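Mannonate dehydratase (Streptococcus suis, PDB 3BDK) probably catalyses the dehydration of D-mannonate to 2-dehydro-3-deoxy-D-gluconate, using ferrous iron or manganese as cofactor. Local coordinates at residues Ile218-Pro223 with Gly259-Asp264; Pro127-Thr132 with Leu230-Thr235; Ile254-Gly259 with Ala271-Ala276. All blocks are in the same frame, centred on the assembly; numbering follows the deposited sequence.

All three contacts belong to one TIM barrel. Contacts 1 and 3 are buried and share Gly-259; contact 3 packs strand 252-257 against the outer helix 269-278, and contact 1 uses the short helix 258-262 that follows the same strand. Contact 2 lies farther from the chain centre, is partly buried, and joins two loops. The chemistry follows the place: contact 3 is aliphatic and methionine packing, contact 1 sets a proline between a tyrosine and the manganese-binding histidine, and contact 2 turns on an arginine bonded to backbone carbonyls. Contacts 1 and 2 both reach the D-mannose and meet where Asp-221 binds the backbone of Ile-234.

Contact 1 of 3, residues Ile218-Pro223 with Gly259-Asp264; sequences IHPDDP and GSYASD. With MN (manganese (II) ion), chain D; DNO (D-mannose), chain C.
At the C-terminal ends of the barrel strands, where this xylose isomerase-like TIM barrel holds its metal and sugar, Pro-220, in the loop that follows strand 215-218, packs on Ser-260 and Tyr-261 of the short helix 258-262. Pro-220 CB sits over one face of the Tyr-261 ring in a CH-pi contact, 3.7 Å from the ring centroid and 27° off its normal. It is displaced toward the phenol end, where Tyr-261 CZ is 3.3 Å from Pro-220 CB. The ring gets there because Tyr-261 CG is anti to the carbonyl carbon (chi1 -75°), and Met-256, Met-272 and Val-240 touch the same side chain. Pro-220 CG turns to the neighbouring helix residue and lies 3.6 Å from Ser-260 CB.

The proline sits between two flat groups, since its CD lies over a face of the His-219 imidazole, toward the rim. His-219 uses both ring nitrogens: NE2 binds manganese at 2.5 Å, while ND1 donates to Pro-220 O at 3.2 Å. That carbonyl receives the N-H in its own plane, on a lone pair, though it stands 29° out of the imidazole plane; the bond helps fix the ring's rotation. His-286, Asp-330 and the O2 atom of D-mannose, 2.4 Å from manganese, complete the ligands seen on the metal.

Farther along the loop, Asp-222 CB packs against Ser-260 OG of the helix at 3.4 Å; that hydroxyl also has a weak hydrogen bond with Arg-288. Asp-222 reaches both ways: OD1 forms a salt bridge with Arg-133, and OD2 lies 2.9 Å from O1 of the sugar.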
loop_
_atom_site.group_PDB
_atom_site.type_symbol
_atom_site.label_atom_id
_atom_site.label_comp_id
_atom_site.label_asym_id
_atom_site.label_seq_id
_atom_site.Cartn_x
_atom_site.Cartn_y
_atom_site.Cartn_z
ATOM N N ILE A 218 14.849 -21.225 6.409
ATOM C CA ILE A 218 13.949 -22.312 6.042
ATOM C C ILE A 218 12.497 -21.844 6.023
ATOM O O ILE A 218 11.965 -21.401 7.041
ATOM C CB ILE A 218 14.081 -23.504 7.009
ATOM C CG1 ILE A 218 13.146 -24.639 6.586
ATOM C CG2 ILE A 218 13.787 -23.068 8.436
ATOM C CD1 ILE A 218 13.878 -26.866 7.360
ATOM N N HIS A 219 11.863 -21.946 4.860
ATOM C CA HIS A 219 10.442 -21.648 4.733
ATOM C C HIS A 219 9.596 -22.663 5.495
ATOM O O HIS A 219 9.693 -23.867 5.260
ATOM C CB HIS A 219 10.030 -21.620 3.260
ATOM C CG HIS A 219 8.738 -20.907 3.008
ATOM N ND1 HIS A 219 7.511 -21.523 3.132
ATOM C CD2 HIS A 219 8.482 -19.630 2.639
ATOM C CE1 HIS A 219 6.555 -20.656 2.849
ATOM N NE2 HIS A 219 7.117 -19.501 2.547
ATOM N N PRO A 220 8.767 -22.167 6.408
ATOM C CA PRO A 220 8.006 -23.038 7.310
ATOM C C PRO A 220 7.026 -23.924 6.548
ATOM O O PRO A 220 6.814 -23.722 5.352
ATOM C CB PRO A 220 7.241 -22.043 8.186
ATOM C CG PRO A 220 7.083 -20.839 7.326
ATOM C CD PRO A 220 8.330 -20.763 6.492
ATOM N N ASP A 221 6.439 -24.895 7.240
ATOM C CA ASP A 221 5.541 -25.853 6.604
ATOM C C ASP A 221 4.169 -25.239 6.349
ATOM O O ASP A 221 3.583 -24.616 7.234
ATOM C CB ASP A 221 5.403 -27.110 7.466
ATOM C CG ASP A 221 6.445 -28.159 7.138
ATOM O OD1 ASP A 221 6.519 -29.174 7.863
ATOM O OD2 ASP A 221 7.192 -27.971 6.154
ATOM N N ASP A 222 3.664 -25.418 5.133
ATOM C CA ASP A 222 2.554 -24.612 4.639
ATOM C C ASP A 222 1.512 -25.479 3.938
ATOM O O ASP A 222 1.650 -25.797 2.757
ATOM C CB ASP A 222 3.062 -23.526 3.687
ATOM C CG ASP A 222 1.936 -22.802 2.975
ATOM O OD1 ASP A 222 0.773 -22.930 3.414
ATOM O OD2 ASP A 222 2.214 -22.104 1.978
ATOM N N PRO A 223 0.471 -25.856 4.673
ATOM C CA PRO A 223 0.286 -25.378 6.047
ATOM C C PRO A 223 1.095 -26.198 7.046
ATOM O O PRO A 223 1.773 -27.149 6.657
ATOM C CB PRO A 223 -1.211 -25.587 6.285
ATOM C CG PRO A 223 -1.573 -26.720 5.393
ATOM C CD PRO A 223 -0.713 -26.571 4.170
ATOM N N GLY A 259 2.378 -15.763 7.945
ATOM C CA GLY A 259 1.163 -16.275 7.340
ATOM C C GLY A 259 1.057 -17.783 7.428
ATOM O O GLY A 259 -0.019 -18.331 7.733
ATOM N N SER A 260 2.167 -18.463 7.140
ATOM C CA SER A 260 2.199 -19.927 7.161
ATOM C C SER A 260 1.975 -20.394 8.567
ATOM O O SER A 260 1.125 -21.239 8.807
ATOM C CB SER A 260 3.526 -20.474 6.633
ATOM O OG SER A 260 3.507 -20.553 5.207
ATOM N N TYR A 261 2.715 -19.809 9.502
ATOM C CA TYR A 261 2.549 -20.116 10.907
ATOM C C TYR A 261 1.177 -19.762 11.482
ATOM O O TYR A 261 0.662 -20.514 12.307
ATOM C CB TYR A 261 3.646 -19.476 11.743
ATOM C CG TYR A 261 4.982 -20.168 11.629
ATOM C CD1 TYR A 261 6.135 -19.454 11.301
ATOM C CD2 TYR A 261 5.102 -21.531 11.872
ATOM C CE1 TYR A 261 7.361 -20.086 11.209
ATOM C CE2 TYR A 261 6.316 -22.168 11.773
ATOM C CZ TYR A 261 7.444 -21.448 11.436
ATOM O OH TYR A 261 8.660 -22.102 11.324
ATOM N N ALA A 262 0.573 -18.644 11.078
ATOM C CA ALA A 262 -0.719 -18.263 11.698
ATOM C C ALA A 262 -1.903 -19.039 11.160
ATOM O O ALA A 262 -3.010 -18.931 11.672
ATOM C CB ALA A 262 -0.987 -16.769 11.579
ATOM N N SER A 263 -1.654 -19.813 10.117
ATOM C CA SER A 263 -2.676 -20.665 9.491
ATOM C C SER A 263 -3.125 -21.721 10.460
ATOM O O SER A 263 -4.227 -22.207 10.361
ATOM C CB SER A 263 -2.134 -21.290 8.215
ATOM O OG SER A 263 -1.787 -20.243 7.319
ATOM N N ASP A 264 -2.261 -22.043 11.419
ATOM C CA ASP A 264 -2.668 -22.810 12.575
ATOM C C ASP A 264 -2.906 -21.923 13.813
ATOM O O ASP A 264 -1.955 -21.469 14.438
ATOM C CB ASP A 264 -1.631 -23.888 12.908
ATOM C CG ASP A 264 -2.179 -24.946 13.859
ATOM O OD1 ASP A 264 -2.767 -24.584 14.901
ATOM O OD2 ASP A 264 -2.040 -26.148 13.548
HETATM MN MN MN D . 6.049 -18.068 0.829
HETATM C C1 DNO C . 4.013 -21.081 -1.390
HETATM C C2 DNO C . 4.818 -19.936 -2.027
HETATM C C3 DNO C . 5.394 -20.247 -3.445
HETATM C C4 DNO C . 6.310 -21.488 -3.701
HETATM C C5 DNO C . 7.365 -21.899 -2.629
HETATM C C6 DNO C . 8.547 -22.598 -3.312
HETATM O O1 DNO C . 3.343 -20.884 -0.375
HETATM O O2 DNO C . 5.839 -19.479 -1.123
HETATM O O3 DNO C . 6.116 -19.104 -3.892
HETATM O O4 DNO C . 5.498 -22.609 -4.073
HETATM O O5 DNO C . 7.880 -20.793 -1.872
HETATM O O6 DNO C . 8.371 -24.015 -3.231
#

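Contact 2 of 3, residues Pro127-Thr132 with Leu230-Thr235. With DNO (D-mannose), chain C.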
loop_
_atom_site.group_PDB
_atom_site.type_symbol
_atom_site.label_atom_id
_atom_site.label_comp_id
_atom_site.label_asym_id
_atom_site.label_seq_id
_atom_site.Cartn_x
_atom_site.Cartn_y
_atom_site.Cartn_z
ATOM N N PRO A 127 7.794 -32.758 2.739
ATOM C CA PRO A 127 7.536 -33.900 1.890
ATOM C C PRO A 127 6.527 -33.553 0.819
ATOM O O PRO A 127 5.582 -32.813 1.099
ATOM C CB PRO A 127 6.923 -34.900 2.854
ATOM C CG PRO A 127 7.536 -34.568 4.165
ATOM C CD PRO A 127 7.752 -33.100 4.172
ATOM N N VAL A 128 6.770 -34.056 -0.394
ATOM C CA VAL A 128 5.824 -34.087 -1.505
ATOM C C VAL A 128 5.497 -32.729 -2.148
ATOM O O VAL A 128 5.937 -32.456 -3.264
ATOM C CB VAL A 128 4.526 -34.856 -1.143
ATOM C CG1 VAL A 128 3.762 -35.216 -2.398
ATOM C CG2 VAL A 128 4.847 -36.115 -0.385
ATOM N N PHE A 129 4.720 -31.895 -1.460
ATOM C CA PHE A 129 4.294 -30.593 -1.983
ATOM C C PHE A 129 4.980 -29.479 -1.212
ATOM O O PHE A 129 5.429 -29.706 -0.091
ATOM C CB PHE A 129 2.781 -30.405 -1.819
ATOM C CG PHE A 129 1.967 -31.627 -2.138
ATOM C CD1 PHE A 129 1.569 -32.493 -1.126
ATOM C CD2 PHE A 129 1.587 -31.904 -3.447
ATOM C CE1 PHE A 129 0.811 -33.635 -1.412
ATOM C CE2 PHE A 129 0.838 -33.036 -3.743
ATOM C CZ PHE A 129 0.448 -33.907 -2.718
ATOM N N ASP A 130 5.034 -28.277 -1.802
ATOM C CA ASP A 130 5.531 -27.095 -1.088
ATOM C C ASP A 130 4.425 -26.215 -0.502
ATOM O O ASP A 130 4.686 -25.265 0.250
ATOM C CB ASP A 130 6.419 -26.269 -1.995
ATOM C CG ASP A 130 7.542 -27.077 -2.584
ATOM O OD1 ASP A 130 7.865 -26.821 -3.775
ATOM O OD2 ASP A 130 8.084 -27.964 -1.860
ATOM N N TRP A 131 3.195 -26.540 -0.861
ATOM C CA TRP A 131 2.017 -25.919 -0.286
ATOM C C TRP A 131 0.808 -26.682 -0.809
ATOM O O TRP A 131 0.909 -27.452 -1.768
ATOM C CB TRP A 131 1.935 -24.433 -0.663
ATOM C CG TRP A 131 2.017 -24.189 -2.141
ATOM C CD1 TRP A 131 3.140 -23.971 -2.870
ATOM C CD2 TRP A 131 0.927 -24.168 -3.075
ATOM N NE1 TRP A 131 2.827 -23.801 -4.198
ATOM C CE2 TRP A 131 1.477 -23.922 -4.354
ATOM C CE3 TRP A 131 -0.461 -24.331 -2.955
ATOM C CZ2 TRP A 131 0.688 -23.824 -5.510
ATOM C CZ3 TRP A 131 -1.249 -24.240 -4.118
ATOM C CH2 TRP A 131 -0.668 -23.988 -5.369
ATOM N N THR A 132 -0.336 -26.458 -0.183
ATOM C CA THR A 132 -1.565 -27.099 -0.591
ATOM C C THR A 132 -2.685 -26.098 -0.379
ATOM O O THR A 132 -2.822 -25.522 0.706
ATOM C CB THR A 132 -1.795 -28.344 0.263
ATOM O OG1 THR A 132 -0.730 -29.272 0.037
ATOM C CG2 THR A 132 -3.135 -29.017 -0.046
ATOM N N LEU A 230 0.694 -37.345 5.410
ATOM C CA LEU A 230 2.109 -37.022 5.243
ATOM C C LEU A 230 2.642 -36.268 6.446
ATOM O O LEU A 230 1.916 -35.488 7.038
ATOM C CB LEU A 230 2.314 -36.125 4.048
ATOM C CG LEU A 230 2.035 -36.587 2.646
ATOM C CD1 LEU A 230 2.080 -35.336 1.737
ATOM C CD2 LEU A 230 3.063 -37.628 2.263
ATOM N N PRO A 231 3.925 -36.470 6.801
ATOM C CA PRO A 231 4.461 -35.795 7.975
ATOM C C PRO A 231 4.933 -34.346 7.694
ATOM O O PRO A 231 5.318 -34.034 6.557
ATOM C CB PRO A 231 5.633 -36.699 8.360
ATOM C CG PRO A 231 6.146 -37.155 7.074
ATOM C CD PRO A 231 4.943 -37.332 6.173
ATOM N N ARG A 232 4.867 -33.478 8.712
ATOM C CA ARG A 232 5.383 -32.115 8.632
ATOM C C ARG A 232 6.048 -31.805 9.940
ATOM O O ARG A 232 5.533 -32.182 10.987
ATOM C CB ARG A 232 4.269 -31.103 8.412
ATOM C CG ARG A 232 3.952 -30.783 6.961
ATOM C CD ARG A 232 3.031 -31.822 6.302
ATOM N NE ARG A 232 2.719 -31.425 4.930
ATOM C CZ ARG A 232 3.340 -31.869 3.833
ATOM N NH1 ARG A 232 2.970 -31.418 2.632
ATOM N NH2 ARG A 232 4.317 -32.767 3.908
ATOM N N ILE A 233 7.190 -31.119 9.901
ATOM C CA ILE A 233 7.915 -30.828 11.134
ATOM C C ILE A 233 8.170 -29.342 11.396
ATOM O O ILE A 233 8.347 -28.919 12.555
ATOM C CB ILE A 233 9.228 -31.666 11.285
ATOM C CG1 ILE A 233 10.162 -31.488 10.070
ATOM C CG2 ILE A 233 8.901 -33.133 11.565
ATOM C CD1 ILE A 233 11.518 -32.168 10.236
ATOM N N ILE A 234 8.186 -28.536 10.348
ATOM C CA ILE A 234 8.429 -27.128 10.562
ATOM C C ILE A 234 7.083 -26.453 10.702
ATOM O O ILE A 234 6.552 -25.856 9.771
ATOM C CB ILE A 234 9.375 -26.512 9.493
ATOM C CG1 ILE A 234 10.522 -27.492 9.193
ATOM C CG2 ILE A 234 9.986 -25.230 10.009
ATOM C CD1 ILE A 234 11.387 -27.855 10.442
ATOM N N THR A 235 6.548 -26.559 11.905
ATOM C CA THR A 235 5.135 -26.340 12.130
ATOM C C THR A 235 4.807 -25.351 13.275
ATOM O O THR A 235 3.671 -24.894 13.363
ATOM C CB THR A 235 4.404 -27.732 12.356
ATOM O OG1 THR A 235 4.941 -28.392 13.503
ATOM C CG2 THR A 235 4.546 -28.662 11.151
HETATM C C1 DNO C . 4.013 -21.081 -1.390
HETATM C C2 DNO C . 4.818 -19.936 -2.027
HETATM C C3 DNO C . 5.394 -20.247 -3.445
HETATM C C4 DNO C . 6.310 -21.488 -3.701
HETATM C C5 DNO C . 7.365 -21.899 -2.629
HETATM C C6 DNO C . 8.547 -22.598 -3.312
HETATM O O1 DNO C . 3.343 -20.884 -0.375
HETATM O O2 DNO C . 5.839 -19.479 -1.123
HETATM O O3 DNO C . 6.116 -19.104 -3.892
HETATM O O4 DNO C . 5.498 -22.609 -4.073
HETATM O O5 DNO C . 7.880 -20.793 -1.872
HETATM O O6 DNO C . 8.371 -24.015 -3.231
#
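Arg-232 grips the backbone of Pro-127 with the end of its guanidinium. NH2 donates to Pro-127 O at 3.1 Å, and NH1 adds a weak bond to the same oxygen at 3.3 Å, putting that oxygen at the guanidinium's edge, near its plane. A third, nearly straight bond (174°) runs from Arg-232 NH2 to Pro-231 O, 3.1 Å away and in the guanidinium plane, although NH2 stands above the plane of that carbonyl. Carbonyls of both loops are held this way, which should limit the rotation of the group; the bend at chi2 (82°) folds the chain back to reach them. The ring of Pro-127 slides past the arginine, and its CG comes to 3.3 Å from Pro-231 O.

Beside this polar patch is an apolar one. Leu-230 lays both methyls against Val-128 CG2, CD2 at 3.5 Å, and CD1 also meets Phe-129 CE1 at 3.8 Å. The Phe-129 ring stands nearly upright to the guanidinium (planes 81° apart), with NH1 near the ring's edge, while Val-128 CG1 lies over the centre of one ring face. Outside the pair, Tyr-185 of helix 176-187 packs on Pro-127, Val-128 and Leu-230.

The residues that follow turn to the substrate analogue. Trp-131 NE1 is 2.9 Å from O4 of D-mannose, which lies near the plane of the indole, and Asp-130 OD1 is 2.9 Å from O6. The arrangement is that of a TIM-barrel active site: 127-132 supplies Asp-130 and Trp-131, while 230-235 packs behind it in the loop that begins with His-219 and Asp-222.

Contact 3 of 3, residues Ile254-Gly259 with Ala271-Ala276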
loop_
_atom_site.group_PDB
_atom_site.type_symbol
_atom_site.label_atom_id
_atom_site.label_comp_id
_atom_site.label_asym_id
_atom_site.label_seq_id
_atom_site.Cartn_x
_atom_site.Cartn_y
_atom_site.Cartn_z
ATOM N N ILE A 254 15.669 -19.163 9.882
ATOM C CA ILE A 254 14.337 -19.373 9.340
ATOM C C ILE A 254 13.926 -18.218 8.435
ATOM O O ILE A 254 14.489 -17.108 8.483
ATOM C CB ILE A 254 13.289 -19.504 10.469
ATOM C CG1 ILE A 254 13.242 -18.220 11.305
ATOM C CG2 ILE A 254 13.584 -20.729 11.342
ATOM C CD1 ILE A 254 12.220 -18.223 12.383
ATOM N N THR A 255 12.952 -18.511 7.591
ATOM C CA THR A 255 12.116 -17.497 7.033
ATOM C C THR A 255 10.865 -17.477 7.904
ATOM O O THR A 255 10.071 -18.428 7.884
ATOM C CB THR A 255 11.742 -17.839 5.605
ATOM O OG1 THR A 255 12.924 -17.873 4.804
ATOM C CG2 THR A 255 10.800 -16.805 5.059
ATOM N N MET A 256 10.709 -16.408 8.686
ATOM C CA MET A 256 9.493 -16.180 9.465
ATOM C C MET A 256 8.324 -15.772 8.555
ATOM O O MET A 256 8.053 -14.587 8.358
ATOM C CB MET A 256 9.728 -15.117 10.535
ATOM C CG MET A 256 8.447 -14.720 11.333
ATOM S SD MET A 256 7.353 -16.082 11.904
ATOM C CE MET A 256 8.358 -16.776 13.223
ATOM N N CYS A 257 7.648 -16.757 7.977
ATOM C CA CYS A 257 6.459 -16.466 7.187
ATOM C C CYS A 257 5.311 -16.502 8.174
ATOM O O CYS A 257 4.718 -17.558 8.420
ATOM C CB CYS A 257 6.277 -17.492 6.056
ATOM S SG CYS A 257 4.757 -17.308 5.117
ATOM N N VAL A 258 5.041 -15.354 8.787
ATOM C CA VAL A 258 3.954 -15.236 9.749
ATOM C C VAL A 258 2.620 -15.816 9.256
ATOM O O VAL A 258 1.831 -16.298 10.065
ATOM C CB VAL A 258 3.741 -13.772 10.256
ATOM C CG1 VAL A 258 4.915 -13.310 11.066
ATOM C CG2 VAL A 258 3.425 -12.799 9.111
ATOM N N GLY A 259 2.378 -15.763 7.945
ATOM C CA GLY A 259 1.163 -16.275 7.340
ATOM C C GLY A 259 1.057 -17.783 7.428
ATOM O O GLY A 259 -0.019 -18.331 7.733
ATOM N N ALA A 271 4.746 -14.065 19.408
ATOM C CA ALA A 271 5.721 -14.657 20.311
ATOM C C ALA A 271 6.808 -15.361 19.504
ATOM O O ALA A 271 7.982 -15.258 19.827
ATOM C CB ALA A 271 5.052 -15.616 21.268
ATOM N N MET A 272 6.411 -16.055 18.442
ATOM C CA MET A 272 7.356 -16.812 17.643
ATOM C C MET A 272 8.371 -15.895 16.957
ATOM O O MET A 272 9.581 -16.186 16.879
ATOM C CB MET A 272 6.616 -17.637 16.602
ATOM C CG MET A 272 6.309 -19.045 17.052
ATOM S SD MET A 272 5.856 -20.026 15.622
ATOM C CE MET A 272 4.158 -19.528 15.474
ATOM N N THR A 273 7.845 -14.777 16.470
ATOM C CA THR A 273 8.645 -13.734 15.868
ATOM C C THR A 273 9.649 -13.215 16.896
ATOM O O THR A 273 10.849 -13.287 16.650
ATOM C CB THR A 273 7.729 -12.667 15.265
ATOM O OG1 THR A 273 7.057 -13.253 14.146
ATOM C CG2 THR A 273 8.505 -11.441 14.798
ATOM N N GLU A 274 9.175 -12.756 18.055
ATOM C CA GLU A 274 10.092 -12.262 19.084
ATOM C C GLU A 274 11.136 -13.306 19.523
ATOM O O GLU A 274 12.354 -13.056 19.420
ATOM C CB GLU A 274 9.342 -11.693 20.282
ATOM C CG GLU A 274 10.243 -11.070 21.324
ATOM C CD GLU A 274 9.536 -10.031 22.187
ATOM O OE1 GLU A 274 8.336 -10.197 22.541
ATOM O OE2 GLU A 274 10.211 -9.021 22.513
ATOM N N TYR A 275 10.685 -14.476 19.983
ATOM C CA TYR A 275 11.626 -15.531 20.348
ATOM C C TYR A 275 12.816 -15.601 19.379
ATOM O O TYR A 275 13.969 -15.580 19.813
ATOM C CB TYR A 275 10.966 -16.927 20.467
ATOM C CG TYR A 275 12.017 -17.997 20.612
ATOM C CD1 TYR A 275 12.611 -18.262 21.855
ATOM C CD2 TYR A 275 12.476 -18.687 19.498
ATOM C CE1 TYR A 275 13.625 -19.207 21.982
ATOM C CE2 TYR A 275 13.491 -19.646 19.606
ATOM C CZ TYR A 275 14.064 -19.899 20.852
ATOM O OH TYR A 275 15.070 -20.853 20.935
ATOM N N ALA A 276 12.523 -15.685 18.080
ATOM C CA ALA A 276 13.524 -15.954 17.059
ATOM C C ALA A 276 14.431 -14.770 16.817
ATOM O O ALA A 276 15.584 -14.934 16.408
ATOM C CB ALA A 276 12.852 -16.351 15.777
#
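Met-256 and Ile-254 on strand 252-257 face Met-272, Thr-273 and Ala-276 on helix 269-278, the helix that links this strand to the parallel neighbour 282-286 in a beta-alpha-beta crossover of the TIM barrel. Strand and helix run nearly antiparallel, at 153°, and their axes approach to 9.9 Å. The backbones come nearest at Met-256 and Thr-273, whose CA atoms are 6.9 Å apart.

The purely apolar contacts are two. Ile-254 CD1 meets the methyl CB of Ala-276 at 3.9 Å. Met-256 starts with CG anti to the backbone N and then bends at both chi2 (45°) and chi3 (72°), which curls its CE against Met-272 CB, also at 3.9 Å.

The second kind is packing round a hydroxyl. The Thr-273 and Met-256 side chains cross at about a right angle, with Thr-273 OG1 3.5 Å from Met-256 CG and the sulfur close by. The Val-258 side chain crosses that of Thr-273 at a slant, its CG1 3.8 Å from the same oxygen. The hydroxyl is nonetheless satisfied inside its own helix, through a hydrogen bond to Val-269 O one turn earlier, and so can present itself to carbon neighbours. Leu-317 of the next outer helix, 311-320, touches Thr-273 as well.

Capping is the third. Strand gives way to the short helix 258-262 at Cys-257, which takes the N-cap position, and its SG caps the helix start, 3.5 Å from the backbone N of Ser-260.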